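Local coordinates for protein 2-phospho-L-lactate guanylyltransferase (Methanosarcina mazei, PDB 2I5E) that probably catalyses the GTP-dependent guanylylation of (2S)-2-phospholactate, releasing diphosphate, in the biosynthesis of the hydride carrier coenzyme F420, at residues A[5-10]-A[78-83]; A[99-104]-A[166-171]; A[110-115]-A[130-135]; A[117-122]-A[161-166]; A[124-129]-A[139-144]. One frame throughout, in Å; residues are numbered along the deposited sequence.

Interaction 1: A[5-10]-A[78-83]; sequences RAVIPY and EALNRY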
# COMPACT_ATOMS: atom_id res chain seq x y z
N ARG A 5 -18.48 -1.20 18.97
CA ARG A 5 -19.31 -1.35 17.77
C ARG A 5 -18.50 -1.15 16.44
O ARG A 5 -17.47 -0.50 16.40
CB ARG A 5 -20.52 -0.42 17.85
CG ARG A 5 -20.14 0.98 17.98
CD ARG A 5 -21.02 1.72 18.94
NE ARG A 5 -22.32 2.07 18.37
CZ ARG A 5 -23.49 1.74 18.93
NH1 ARG A 5 -23.50 1.04 20.06
NH2 ARG A 5 -24.64 2.11 18.37
N ALA A 6 -18.96 -1.79 15.39
CA ALA A 6 -18.33 -1.60 14.10
C ALA A 6 -19.43 -1.29 13.13
O ALA A 6 -20.42 -2.01 13.16
CB ALA A 6 -17.50 -2.83 13.67
N VAL A 7 -19.18 -0.29 12.25
CA VAL A 7 -20.08 0.22 11.21
C VAL A 7 -19.37 0.21 9.83
O VAL A 7 -18.13 0.48 9.72
CB VAL A 7 -20.63 1.63 11.61
CG1 VAL A 7 -19.59 2.75 11.56
CG2 VAL A 7 -21.86 2.04 10.87
N ILE A 8 -20.14 -0.18 8.82
CA ILE A 8 -19.71 -0.26 7.43
C ILE A 8 -20.69 0.59 6.64
O ILE A 8 -21.81 0.25 6.54
CB ILE A 8 -19.77 -1.73 6.81
CG1 ILE A 8 -18.91 -2.77 7.59
CG2 ILE A 8 -19.40 -1.76 5.35
CD1 ILE A 8 -19.44 -4.16 7.38
N PRO A 9 -20.26 1.75 6.17
CA PRO A 9 -20.99 2.58 5.18
C PRO A 9 -21.10 1.82 3.85
O PRO A 9 -20.10 1.32 3.30
CB PRO A 9 -20.07 3.83 5.04
CG PRO A 9 -18.71 3.42 5.61
CD PRO A 9 -18.96 2.31 6.61
N TYR A 10 -22.30 1.64 3.34
CA TYR A 10 -22.50 0.80 2.15
C TYR A 10 -23.72 1.27 1.33
O TYR A 10 -24.78 1.54 1.88
CB TYR A 10 -22.73 -0.65 2.57
CG TYR A 10 -22.94 -1.61 1.45
CD1 TYR A 10 -21.89 -1.90 0.53
CD2 TYR A 10 -24.19 -2.27 1.28
CE1 TYR A 10 -22.06 -2.77 -0.51
CE2 TYR A 10 -24.36 -3.17 0.22
CZ TYR A 10 -23.27 -3.42 -0.65
OH TYR A 10 -23.40 -4.26 -1.68
N GLU A 78 -22.53 12.91 7.41
CA GLU A 78 -23.61 13.23 8.33
C GLU A 78 -24.11 11.99 9.06
O GLU A 78 -24.21 11.99 10.28
CB GLU A 78 -24.75 13.89 7.59
CG GLU A 78 -25.39 14.94 8.42
CD GLU A 78 -25.92 16.07 7.55
OE1 GLU A 78 -26.87 15.80 6.75
OE2 GLU A 78 -25.35 17.22 7.64
N ALA A 79 -24.42 10.95 8.28
CA ALA A 79 -24.78 9.66 8.83
C ALA A 79 -23.74 9.13 9.82
O ALA A 79 -24.08 8.77 10.99
CB ALA A 79 -24.97 8.68 7.70
N LEU A 80 -22.47 9.10 9.42
CA LEU A 80 -21.45 8.57 10.35
C LEU A 80 -21.31 9.39 11.57
O LEU A 80 -21.01 8.85 12.68
CB LEU A 80 -20.06 8.35 9.69
CG LEU A 80 -19.99 7.18 8.66
CD1 LEU A 80 -18.62 7.31 7.97
CD2 LEU A 80 -20.11 5.79 9.28
N ASN A 81 -21.48 10.69 11.40
CA ASN A 81 -21.28 11.58 12.55
C ASN A 81 -22.45 11.49 13.56
O ASN A 81 -22.21 11.49 14.78
CB ASN A 81 -21.01 12.98 12.09
CG ASN A 81 -19.54 13.22 11.86
OD1 ASN A 81 -18.69 12.77 12.61
ND2 ASN A 81 -19.21 13.97 10.78
N ARG A 82 -23.70 11.30 13.06
CA ARG A 82 -24.84 10.87 13.91
C ARG A 82 -24.63 9.52 14.67
O ARG A 82 -24.75 9.44 15.88
CB ARG A 82 -26.12 10.87 13.06
CG ARG A 82 -27.47 10.89 13.85
CD ARG A 82 -28.66 11.06 12.87
NE ARG A 82 -29.37 9.81 12.63
CZ ARG A 82 -30.68 9.73 12.31
NH1 ARG A 82 -31.41 10.85 12.17
NH2 ARG A 82 -31.25 8.53 12.10
N TYR A 83 -24.17 8.47 13.97
CA TYR A 83 -23.82 7.21 14.58
C TYR A 83 -22.75 7.41 15.67
O TYR A 83 -22.87 6.89 16.79
CB TYR A 83 -23.31 6.31 13.46
CG TYR A 83 -23.00 4.89 13.88
CD1 TYR A 83 -23.92 3.89 13.69
CD2 TYR A 83 -21.79 4.58 14.52
CE1 TYR A 83 -23.60 2.60 14.07
CE2 TYR A 83 -21.50 3.29 14.89
CZ TYR A 83 -22.41 2.32 14.62
OH TYR A 83 -22.11 1.05 14.98
O HOH W 1 -24.12 4.45 17.04

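Interaction 2: A[99-104]-A[166-171]; sequences PLLSPE and FMAGTD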
# COMPACT_ATOMS: atom_id res chain seq x y z
N PRO A 99 -11.20 -6.06 0.39
CA PRO A 99 -11.18 -7.51 0.35
C PRO A 99 -9.86 -8.20 0.82
O PRO A 99 -9.83 -9.43 0.92
CB PRO A 99 -11.52 -7.80 -1.11
CG PRO A 99 -10.79 -6.71 -1.83
CD PRO A 99 -11.15 -5.51 -0.99
N LEU A 100 -8.83 -7.43 1.16
CA LEU A 100 -7.52 -7.94 1.63
C LEU A 100 -7.39 -7.83 3.15
O LEU A 100 -6.39 -8.20 3.74
CB LEU A 100 -6.37 -7.22 0.89
CG LEU A 100 -6.41 -7.35 -0.63
CD1 LEU A 100 -5.13 -6.80 -1.26
CD2 LEU A 100 -6.63 -8.85 -1.07
N LEU A 101 -8.42 -7.30 3.77
CA LEU A 101 -8.45 -7.04 5.17
C LEU A 101 -8.83 -8.33 5.85
O LEU A 101 -9.78 -9.03 5.40
CB LEU A 101 -9.51 -5.99 5.44
CG LEU A 101 -9.65 -5.60 6.87
CD1 LEU A 101 -8.47 -4.67 7.26
CD2 LEU A 101 -11.04 -4.95 7.05
N SER A 102 -8.07 -8.64 6.89
CA SER A 102 -7.99 -9.98 7.52
C SER A 102 -8.50 -9.76 8.93
O SER A 102 -8.60 -8.63 9.41
CB SER A 102 -6.56 -10.44 7.63
OG SER A 102 -5.86 -9.59 8.58
N PRO A 103 -8.95 -10.83 9.59
CA PRO A 103 -9.27 -10.63 10.99
C PRO A 103 -8.07 -10.19 11.81
O PRO A 103 -8.25 -9.49 12.76
CB PRO A 103 -9.73 -12.04 11.42
CG PRO A 103 -10.31 -12.66 10.15
CD PRO A 103 -9.37 -12.18 9.09
N GLU A 104 -6.87 -10.61 11.45
CA GLU A 104 -5.65 -10.22 12.15
C GLU A 104 -5.47 -8.74 12.03
O GLU A 104 -5.06 -8.09 13.00
CB GLU A 104 -4.41 -11.00 11.68
CG GLU A 104 -3.13 -10.80 12.63
CD GLU A 104 -1.78 -11.58 12.17
OE1 GLU A 104 -1.05 -12.16 13.06
OE2 GLU A 104 -1.44 -11.62 10.95
N PHE A 166 -0.18 -2.79 3.79
CA PHE A 166 -0.44 -2.85 2.37
C PHE A 166 -1.86 -3.45 2.14
O PHE A 166 -2.59 -3.00 1.26
CB PHE A 166 0.66 -3.73 1.70
CG PHE A 166 0.69 -3.70 0.16
CD1 PHE A 166 1.68 -3.03 -0.51
CD2 PHE A 166 -0.26 -4.37 -0.60
CE1 PHE A 166 1.74 -3.07 -1.93
CE2 PHE A 166 -0.26 -4.36 -1.99
CZ PHE A 166 0.73 -3.73 -2.65
N MSE A 167 -2.21 -4.52 2.86
CA MSE A 167 -3.43 -5.25 2.54
C MSE A 167 -4.65 -4.43 3.01
O MSE A 167 -5.61 -4.32 2.26
CB MSE A 167 -3.46 -6.60 3.23
CG MSE A 167 -2.33 -7.58 2.82
SE MSE A 167 -2.21 -7.97 0.94
CE MSE A 167 -0.22 -7.65 0.69
N ALA A 168 -4.60 -3.83 4.21
CA ALA A 168 -5.75 -3.08 4.70
C ALA A 168 -5.79 -1.70 3.97
O ALA A 168 -6.80 -0.99 3.96
CB ALA A 168 -5.63 -2.86 6.28
N GLY A 169 -4.70 -1.31 3.37
CA GLY A 169 -4.69 -0.11 2.58
C GLY A 169 -5.03 -0.18 1.11
O GLY A 169 -5.11 0.86 0.46
N THR A 170 -5.28 -1.39 0.60
CA THR A 170 -5.77 -1.62 -0.79
C THR A 170 -7.28 -1.63 -0.81
O THR A 170 -7.95 -2.66 -0.55
CB THR A 170 -5.19 -2.94 -1.28
OG1 THR A 170 -3.77 -2.85 -1.11
CG2 THR A 170 -5.45 -3.24 -2.76
N ASP A 171 -7.84 -0.45 -1.08
CA ASP A 171 -9.25 -0.33 -1.35
C ASP A 171 -9.38 -0.51 -2.86
O ASP A 171 -8.48 -0.19 -3.64
CB ASP A 171 -9.80 1.01 -0.91
CG ASP A 171 -8.95 2.20 -1.40
OD1 ASP A 171 -7.83 2.41 -0.92
OD2 ASP A 171 -9.40 2.89 -2.30
O HOH W 2 -8.20 -4.50 1.26

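Interaction 3: A[110-115]-A[130-135]; sequences SSTEKD and FIKNPS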
# COMPACT_ATOMS: atom_id res chain seq x y z
N SER A 110 -8.00 -2.50 16.30
CA SER A 110 -8.80 -2.15 17.45
C SER A 110 -8.06 -2.37 18.80
O SER A 110 -8.63 -2.11 19.80
CB SER A 110 -10.11 -2.95 17.43
OG SER A 110 -9.90 -4.34 17.20
N SER A 111 -6.80 -2.84 18.78
CA SER A 111 -5.94 -3.04 19.98
C SER A 111 -4.95 -1.91 20.08
O SER A 111 -4.02 -1.97 20.87
CB SER A 111 -5.13 -4.33 19.88
OG SER A 111 -6.08 -5.38 19.71
N THR A 112 -5.17 -0.85 19.31
CA THR A 112 -4.20 0.22 19.33
C THR A 112 -4.05 0.72 20.74
O THR A 112 -4.97 0.60 21.56
CB THR A 112 -4.58 1.39 18.45
OG1 THR A 112 -3.50 2.35 18.47
CG2 THR A 112 -5.90 2.01 18.89
N GLU A 113 -2.90 1.30 21.02
CA GLU A 113 -2.66 1.77 22.34
C GLU A 113 -2.95 3.26 22.31
O GLU A 113 -3.11 3.84 23.39
CB GLU A 113 -1.27 1.38 22.84
CG GLU A 113 -1.32 0.04 23.63
CD GLU A 113 0.04 -0.69 23.74
OE1 GLU A 113 1.10 -0.09 23.38
OE2 GLU A 113 0.04 -1.86 24.22
N LYS A 114 -3.12 3.83 21.10
CA LYS A 114 -3.52 5.26 20.96
C LYS A 114 -5.03 5.49 21.06
O LYS A 114 -5.81 4.54 21.02
CB LYS A 114 -3.02 5.91 19.64
CG LYS A 114 -1.49 5.84 19.41
CD LYS A 114 -0.77 6.57 20.54
CE LYS A 114 0.71 6.20 20.63
NZ LYS A 114 1.51 7.39 20.24
N ASP A 115 -5.42 6.76 21.12
CA ASP A 115 -6.79 7.19 21.11
C ASP A 115 -7.53 6.91 19.82
O ASP A 115 -8.76 6.62 19.85
CB ASP A 115 -6.82 8.66 21.36
CG ASP A 115 -6.41 9.01 22.77
OD1 ASP A 115 -6.47 8.15 23.68
OD2 ASP A 115 -5.97 10.15 22.94
N PHE A 130 -10.53 3.60 13.88
CA PHE A 130 -10.84 3.18 15.23
C PHE A 130 -10.71 4.38 16.19
O PHE A 130 -9.64 4.94 16.36
CB PHE A 130 -10.02 1.92 15.70
CG PHE A 130 -10.45 1.37 17.06
CD1 PHE A 130 -11.70 0.77 17.24
CD2 PHE A 130 -9.64 1.57 18.20
CE1 PHE A 130 -12.14 0.32 18.51
CE2 PHE A 130 -10.03 1.12 19.47
CZ PHE A 130 -11.26 0.50 19.62
N ILE A 131 -11.85 4.76 16.76
CA ILE A 131 -12.00 5.88 17.61
C ILE A 131 -12.42 5.40 19.02
O ILE A 131 -13.54 4.97 19.18
CB ILE A 131 -13.11 6.78 17.00
CG1 ILE A 131 -12.74 7.16 15.50
CG2 ILE A 131 -13.40 7.97 17.92
CD1 ILE A 131 -13.98 7.04 14.54
N LYS A 132 -11.54 5.49 20.02
CA LYS A 132 -11.85 5.07 21.40
C LYS A 132 -12.83 6.04 22.05
O LYS A 132 -13.64 5.62 22.84
CB LYS A 132 -10.58 5.08 22.25
CG LYS A 132 -9.70 3.91 22.00
CD LYS A 132 -8.50 3.85 22.92
CE LYS A 132 -7.53 2.84 22.33
NZ LYS A 132 -6.33 2.98 23.16
N ASN A 133 -12.77 7.32 21.75
CA ASN A 133 -13.67 8.29 22.38
C ASN A 133 -14.57 9.01 21.45
O ASN A 133 -14.32 10.16 21.16
CB ASN A 133 -12.86 9.28 23.19
CG ASN A 133 -11.70 8.60 23.98
OD1 ASN A 133 -11.91 7.71 24.88
ND2 ASN A 133 -10.46 8.98 23.62
N PRO A 134 -15.66 8.41 21.03
CA PRO A 134 -16.46 9.00 19.96
C PRO A 134 -16.98 10.39 20.24
O PRO A 134 -17.33 11.13 19.36
CB PRO A 134 -17.61 8.02 19.82
CG PRO A 134 -17.37 6.93 20.86
CD PRO A 134 -15.97 7.01 21.25
N SER A 135 -17.00 10.75 21.50
CA SER A 135 -17.67 11.98 21.98
C SER A 135 -16.78 13.13 21.62
O SER A 135 -17.28 14.24 21.49
CB SER A 135 -17.92 11.92 23.53
OG SER A 135 -16.78 11.45 24.28
O HOH W 3 -10.86 8.72 20.40

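Interaction 4: A[117-122]-A[161-166]; sequences CIVPGK and EIYDSF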
# COMPACT_ATOMS: atom_id res chain seq x y z
N CYS A 117 -7.00 4.86 15.83
CA CYS A 117 -6.11 4.22 14.86
C CYS A 117 -6.66 4.46 13.48
O CYS A 117 -7.87 4.32 13.21
CB CYS A 117 -5.94 2.75 15.12
SG CYS A 117 -4.80 1.93 14.03
N ILE A 118 -5.74 4.86 12.61
CA ILE A 118 -6.10 5.10 11.27
C ILE A 118 -5.28 4.39 10.19
O ILE A 118 -4.01 4.37 10.23
CB ILE A 118 -6.32 6.55 11.08
CG1 ILE A 118 -6.29 6.92 9.60
CG2 ILE A 118 -5.39 7.38 11.94
CD1 ILE A 118 -6.65 8.28 9.44
N VAL A 119 -6.03 3.73 9.30
CA VAL A 119 -5.59 3.06 8.09
C VAL A 119 -5.80 3.88 6.79
O VAL A 119 -6.96 4.15 6.39
CB VAL A 119 -6.38 1.73 7.93
CG1 VAL A 119 -5.71 0.80 6.90
CG2 VAL A 119 -6.46 1.07 9.31
N PRO A 120 -4.67 4.28 6.13
CA PRO A 120 -4.75 5.07 4.91
C PRO A 120 -5.26 4.20 3.82
O PRO A 120 -5.02 2.97 3.85
CB PRO A 120 -3.31 5.47 4.62
CG PRO A 120 -2.42 4.50 5.43
CD PRO A 120 -3.28 3.94 6.53
N GLY A 121 -5.98 4.79 2.86
CA GLY A 121 -6.15 4.11 1.62
C GLY A 121 -5.39 4.87 0.56
O GLY A 121 -4.61 5.81 0.87
N LYS A 122 -5.51 4.47 -0.70
CA LYS A 122 -4.74 5.34 -1.68
C LYS A 122 -5.33 6.76 -1.91
O LYS A 122 -6.50 7.03 -1.58
CB LYS A 122 -4.38 4.67 -2.98
CG LYS A 122 -5.56 4.25 -3.74
CD LYS A 122 -5.15 3.85 -5.21
CE LYS A 122 -6.20 2.79 -5.73
NZ LYS A 122 -7.58 2.83 -4.92
N GLU A 161 -2.46 6.35 16.10
CA GLU A 161 -1.61 5.46 15.43
C GLU A 161 -2.01 5.39 13.95
O GLU A 161 -3.17 5.20 13.65
CB GLU A 161 -1.87 4.08 16.00
CG GLU A 161 -0.74 3.19 15.70
CD GLU A 161 -1.00 1.77 16.03
OE1 GLU A 161 -1.76 1.48 16.97
OE2 GLU A 161 -0.50 0.93 15.26
N ILE A 162 -1.00 5.47 13.04
CA ILE A 162 -1.12 5.13 11.60
C ILE A 162 -0.85 3.65 11.48
O ILE A 162 0.28 3.22 11.74
CB ILE A 162 -0.07 5.86 10.70
CG1 ILE A 162 -0.16 7.40 10.88
CG2 ILE A 162 -0.25 5.46 9.19
CD1 ILE A 162 -1.49 7.91 10.65
N TYR A 163 -1.85 2.89 11.05
CA TYR A 163 -1.69 1.48 10.88
C TYR A 163 -1.10 1.24 9.50
O TYR A 163 -1.77 1.55 8.54
CB TYR A 163 -3.09 0.79 10.91
CG TYR A 163 -3.00 -0.72 10.97
CD1 TYR A 163 -2.46 -1.33 12.07
CD2 TYR A 163 -3.41 -1.52 9.92
CE1 TYR A 163 -2.32 -2.72 12.14
CE2 TYR A 163 -3.29 -2.94 9.96
CZ TYR A 163 -2.78 -3.49 11.09
OH TYR A 163 -2.64 -4.83 11.19
N ASP A 164 0.08 0.66 9.39
CA ASP A 164 0.83 0.61 8.15
C ASP A 164 0.72 -0.77 7.54
O ASP A 164 1.55 -1.61 7.78
CB ASP A 164 2.31 0.96 8.42
CG ASP A 164 3.18 0.74 7.19
OD1 ASP A 164 2.70 0.96 6.05
OD2 ASP A 164 4.33 0.30 7.34
N SER A 165 -0.27 -1.00 6.71
CA SER A 165 -0.55 -2.29 6.16
C SER A 165 -0.86 -2.06 4.67
O SER A 165 -1.80 -1.37 4.36
CB SER A 165 -1.87 -2.80 6.77
OG SER A 165 -2.23 -4.00 6.13
N PHE A 166 -0.18 -2.79 3.79
CA PHE A 166 -0.44 -2.85 2.37
C PHE A 166 -1.86 -3.45 2.14
O PHE A 166 -2.59 -3.00 1.26
CB PHE A 166 0.66 -3.73 1.70
CG PHE A 166 0.69 -3.70 0.16
CD1 PHE A 166 1.68 -3.03 -0.51
CD2 PHE A 166 -0.26 -4.37 -0.60
CE1 PHE A 166 1.74 -3.07 -1.93
CE2 PHE A 166 -0.26 -4.36 -1.99
CZ PHE A 166 0.73 -3.73 -2.65

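Interaction 5: A[124-129]-A[139-144]; sequences GGTNAL and VKYYGS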
# COMPACT_ATOMS: atom_id res chain seq x y z
N GLY A 124 -4.60 9.46 -0.30
CA GLY A 124 -5.04 10.15 0.98
C GLY A 124 -6.45 9.86 1.54
O GLY A 124 -6.91 10.57 2.39
N GLY A 125 -7.13 8.78 1.08
CA GLY A 125 -8.41 8.35 1.69
C GLY A 125 -8.19 7.71 3.05
O GLY A 125 -7.05 7.61 3.46
N THR A 126 -9.28 7.20 3.69
CA THR A 126 -9.23 6.59 5.05
C THR A 126 -10.00 5.32 4.87
O THR A 126 -11.14 5.35 4.44
CB THR A 126 -9.98 7.47 6.03
OG1 THR A 126 -9.35 8.77 6.09
CG2 THR A 126 -9.97 6.87 7.44
N ASN A 127 -9.35 4.20 5.11
CA ASN A 127 -9.97 2.89 4.85
C ASN A 127 -10.61 2.29 6.11
O ASN A 127 -11.56 1.54 6.01
CB ASN A 127 -8.94 1.90 4.23
CG ASN A 127 -8.81 2.09 2.70
OD1 ASN A 127 -9.60 2.82 2.08
ND2 ASN A 127 -7.86 1.43 2.10
N ALA A 128 -10.09 2.65 7.30
CA ALA A 128 -10.58 2.11 8.55
C ALA A 128 -10.19 3.17 9.58
O ALA A 128 -9.16 3.81 9.47
CB ALA A 128 -9.83 0.72 8.86
N LEU A 129 -11.09 3.38 10.55
CA LEU A 129 -10.89 4.35 11.58
C LEU A 129 -11.41 3.72 12.89
O LEU A 129 -12.58 3.32 12.95
CB LEU A 129 -11.70 5.60 11.24
CG LEU A 129 -11.39 6.96 11.88
CD1 LEU A 129 -9.85 7.29 11.91
CD2 LEU A 129 -12.19 7.97 11.07
N VAL A 139 -15.82 12.81 12.01
CA VAL A 139 -15.24 12.30 10.78
C VAL A 139 -15.51 13.24 9.60
O VAL A 139 -16.56 13.91 9.56
CB VAL A 139 -15.83 10.89 10.31
CG1 VAL A 139 -15.62 9.76 11.36
CG2 VAL A 139 -17.29 11.03 9.94
N LYS A 140 -14.64 13.14 8.57
CA LYS A 140 -14.79 13.85 7.33
C LYS A 140 -14.12 13.04 6.23
O LYS A 140 -12.95 13.32 5.88
CB LYS A 140 -14.15 15.23 7.40
CG LYS A 140 -14.62 16.15 6.21
CD LYS A 140 -13.98 17.52 6.41
CE LYS A 140 -14.35 18.51 5.29
NZ LYS A 140 -13.59 18.19 3.97
N TYR A 141 -14.85 12.04 5.71
CA TYR A 141 -14.39 11.20 4.61
C TYR A 141 -14.57 12.03 3.35
O TYR A 141 -15.27 13.03 3.38
CB TYR A 141 -15.23 9.89 4.48
CG TYR A 141 -14.91 8.93 5.56
CD1 TYR A 141 -15.49 9.05 6.83
CD2 TYR A 141 -13.97 7.95 5.35
CE1 TYR A 141 -15.13 8.24 7.87
CE2 TYR A 141 -13.63 7.07 6.36
CZ TYR A 141 -14.21 7.23 7.62
OH TYR A 141 -13.86 6.41 8.65
N TYR A 142 -13.96 11.57 2.27
CA TYR A 142 -13.81 12.29 0.95
C TYR A 142 -12.66 13.26 0.97
O TYR A 142 -12.27 13.76 2.05
CB TYR A 142 -15.07 13.04 0.44
CG TYR A 142 -16.28 12.19 0.34
CD1 TYR A 142 -16.28 11.03 -0.42
CD2 TYR A 142 -17.45 12.54 1.05
CE1 TYR A 142 -17.41 10.19 -0.48
CE2 TYR A 142 -18.59 11.72 0.99
CZ TYR A 142 -18.55 10.55 0.25
OH TYR A 142 -19.68 9.78 0.21
N GLY A 143 -12.14 13.56 -0.23
CA GLY A 143 -11.02 14.49 -0.33
C GLY A 143 -9.87 13.92 0.40
O GLY A 143 -9.59 12.72 0.42
N SER A 144 -9.15 14.82 1.01
CA SER A 144 -8.00 14.44 1.69
C SER A 144 -8.23 13.93 3.12
O SER A 144 -7.69 14.46 4.04
CB SER A 144 -7.08 15.61 1.69
OG SER A 144 -5.85 15.14 2.16
O HOH W 4 -5.20 12.60 3.32

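Interaction 1: A[5-10]-A[78-83]
Val7 lies against one face of the Tyr83 ring: its CG2 sits 3.8 Å from the Tyr83 ring centroid, over the face and toward the rim, a CH-pi contact. Tyr83 reaches the strand because its CG stands anti to the backbone N (chi1 -175°), which sends the ring from the helix across to the sheet. The second methyl of Val7, CG1, meets Leu80 CD2 at 3.8 Å, one helical turn before Tyr83. Both residues pack on the valine, as helix 76-86 runs nearly antiparallel to strand 5-9 (169°) and covers one face of the mixed alpha/beta sheet of this GT-A-like nucleotidyltransferase fold. Arg5 bends at chi2 and chi3, and its chain curls past the phenol, NE 3.5 Å from Tyr83 OH, with guanidinium and ring planes 52° apart. A water bridges the same two residues, accepting from Arg5 NH2 at 2.7 Å and donating to Tyr83 O at 2.8 Å; it rests over the ring face opposite Val7. The hydroxyl of Tyr83 is hydrogen-bonded to Asp52. A leucine in place of Tyr83 would probably leave Asp52 without this partner and uncover the Val7 methyl. On the other side of the sheet, Ile8 packs on helix 25-45.

Interaction 2: A[99-104]-A[166-171]
Leu100 and the selenomethionine Met167 form the centre of an apolar contact, Leu100 CB lying 3.8 Å from Met167 CB. Leu100 CD1 reaches on to Met167 SE, also at 3.8 Å, and lies against CB and CG2 of Thr170. Met167 bends at chi2 and chi3, which brings its selenium back beside the leucine methyl. From the neighbouring Leu101, CD1 touches Ala168 CB at 3.5 Å.

Polar links between the segments run through one water. It accepts from Leu100 N at 3.0 Å and donates to two carbonyls, Met167 O at 2.8 Å and Thr170 O at 2.6 Å, so a single molecule ties the amide of one loop to both ends of a type I beta turn, Met167 to Thr170. The contact thus joins the loop leading into helix 103-109, where Ser102 is the N-cap and its OG bonds to His105 N, to the loop that follows strand 160-162, outermost in the sheet within this chain. From the end of the turn, Thr170 OG1 donates back to Phe166 O, the residue before it, at 2.7 Å, tilted 22° from the carbonyl plane. The same hydroxyl oxygen is hydrogen-bonded to bound Tris, probably from the crystallisation liquor; Asp171 OD2 is hydrogen-bonded to the nitrogen of a Tris. At the dimer interface, the backbone N of Met167 is hydrogen-bonded to Asp164 of the second subunit.

Interaction 3: A[110-115]-A[130-135]
Lys132 is held to the loop 110-115 at both ends of its length. Its backbone N donates to Asp115 O over 3.0 Å in a nearly straight bond (168°). At the other end Lys132 NZ gives a hydrogen bond to Thr112 O at 3.2 Å, from above the carbonyl plane, and a weak one to Glu113 O at 3.3 Å. The side chain is extended beyond CG, and this carries the ammonium to the carbonyls of Thr112 and Glu113. An alanine at Lys132 would probably leave these carbonyls without their ammonium partner, and the turn they belong to less firmly held.

A water continues the polar row, donating to Asp115 O and accepting from Asn133 N at 2.7 Å. These bonds fasten the connection between helix 103-109 and strand 116-120 to the end of strand 126-131, next to 116-120 in the sheet. The connection contains an ST turn: Thr112 OG1 accepts from Lys114 N at 3.0 Å, and the same oxygen is hydrogen-bonded to Glu161. Asn133 ND2 has its own partner in Gln158.

Farther in, the Phe130 ring makes the apolar part, a chi1 of -173° turning it away from its own amide N and toward the loop. Ser110 CA stands over the centre of the Phe130 ring at 3.8 Å from the centroid, 9° off the normal, a CH-pi contact. Thr112 CG2 approaches the ring edge, 3.8 Å from Phe130 CD2. Phe130 also packs on Pro90 and on Leu92 of strand 91-94.

Interaction 4: A[117-122]-A[161-166]
Cys117 and Tyr163 meet because both first torsions set the outer atom anti to the backbone N, Cys117 SG at -177° and Tyr163 CG at -170°. The sulfur of Cys117, SG, comes to 3.7 Å from Tyr163 CB, and lies oblique to the ring, 5.4 Å from its centroid. Val119 CG2 touches Tyr163 CB at 3.7 Å, alongside the tyrosine and pointing the same way. The phenol then runs on to helix 103-109, where its hydroxyl is hydrogen-bonded to Glu108. Ile118 and Ile162 extend side by side from the other face, Ile118 CG2 4.1 Å from Ile162 CD1; both pack on Phe146 of helix 145-154. Two backbone bonds join the chains, Ile118 N to Glu161 O at 2.8 Å and Tyr163 N to Ile118 O at 2.7 Å. After them the chains part, with Pro120 CD still 3.5 Å from Tyr163 O. Just beyond, Asp164 is hydrogen-bonded to Ser165 of the second subunit. The paired residues, Cys117 with Glu161 and Ile118 with Ile162, make a parallel ladder that attaches 160-162, the outermost strand within this chain, to strand 116-120 in the mixed sheet of this GT-A-like alpha/beta fold.

Interaction 5: A[124-129]-A[139-144]
Tyr141 packs against Thr126 and Leu129 where the loop before helix 145-154 folds back over strand 126-131, an interior strand of the mixed sheet that runs antiparallel to both of its neighbours. A classic beta bulge, Asn127 and Ala128 both facing Val119, interrupts this strand between the two residues that the tyrosine touches. The side chain of Tyr141 crosses Thr126 at about a right angle: Tyr141 CE2 is 3.7 Å from Thr126 CB, and Thr126 O lies at the ring edge, in plane, 3.6 Å from Tyr141 CE2. The threonine hydroxyl is engaged by Ser145 and His149, and His149 also meets the Tyr141 ring edge-to-face.

Leu129 follows the bulge, and its first two torsions (chi1 -161°, chi2 45°) together place Leu129 CD2 near both Val139 CG1, at 3.9 Å, and Tyr141 OH, at 3.3 Å. That hydroxyl is buried by the contact with no polar partner in the model. On the helix side, Leu76 and Leu80 of helix 76-86 cover the tyrosine further.

At the far end the chains draw together as two backbones, Gly124 CA and Ser144 CA being 5.3 Å apart. Gly124 and Gly143 both have positive phi, which favours glycine. Gly143 makes backbone hydrogen bonds to the second subunit. One water closes this end, donating to Gly124 O at 2.8 Å and hydrogen-bonded to Ser144 OG at 2.9 Å.

Interactions 1, 3, 4 and 5 all reach one mixed sheet, and interaction 2 joins loops beside it. Interactions 3 and 4 are tied by Phe130 O and Cys117 N, 2.7 Å apart, and interactions 4 and 5 by Val119 O and Asn127 N at 2.7 Å. Asn127 ND2 then reaches Ala168 O, 3.2 Å away in interaction 2, whose Asp171 OD2 forms a salt bridge with Lys122 NZ of interaction 4, also at 3.2 Å. Interaction 1 meets interaction 5 through Leu80 CD1 and Tyr141 CE1, 3.6 Å apart. Bound Tris, possibly marking pockets, touches Tyr10 in interaction 1, Thr170 and Asp171 in interaction 2, and Lys122 in interaction 4. Interactions 1 and 2 have centres about 20 Å apart.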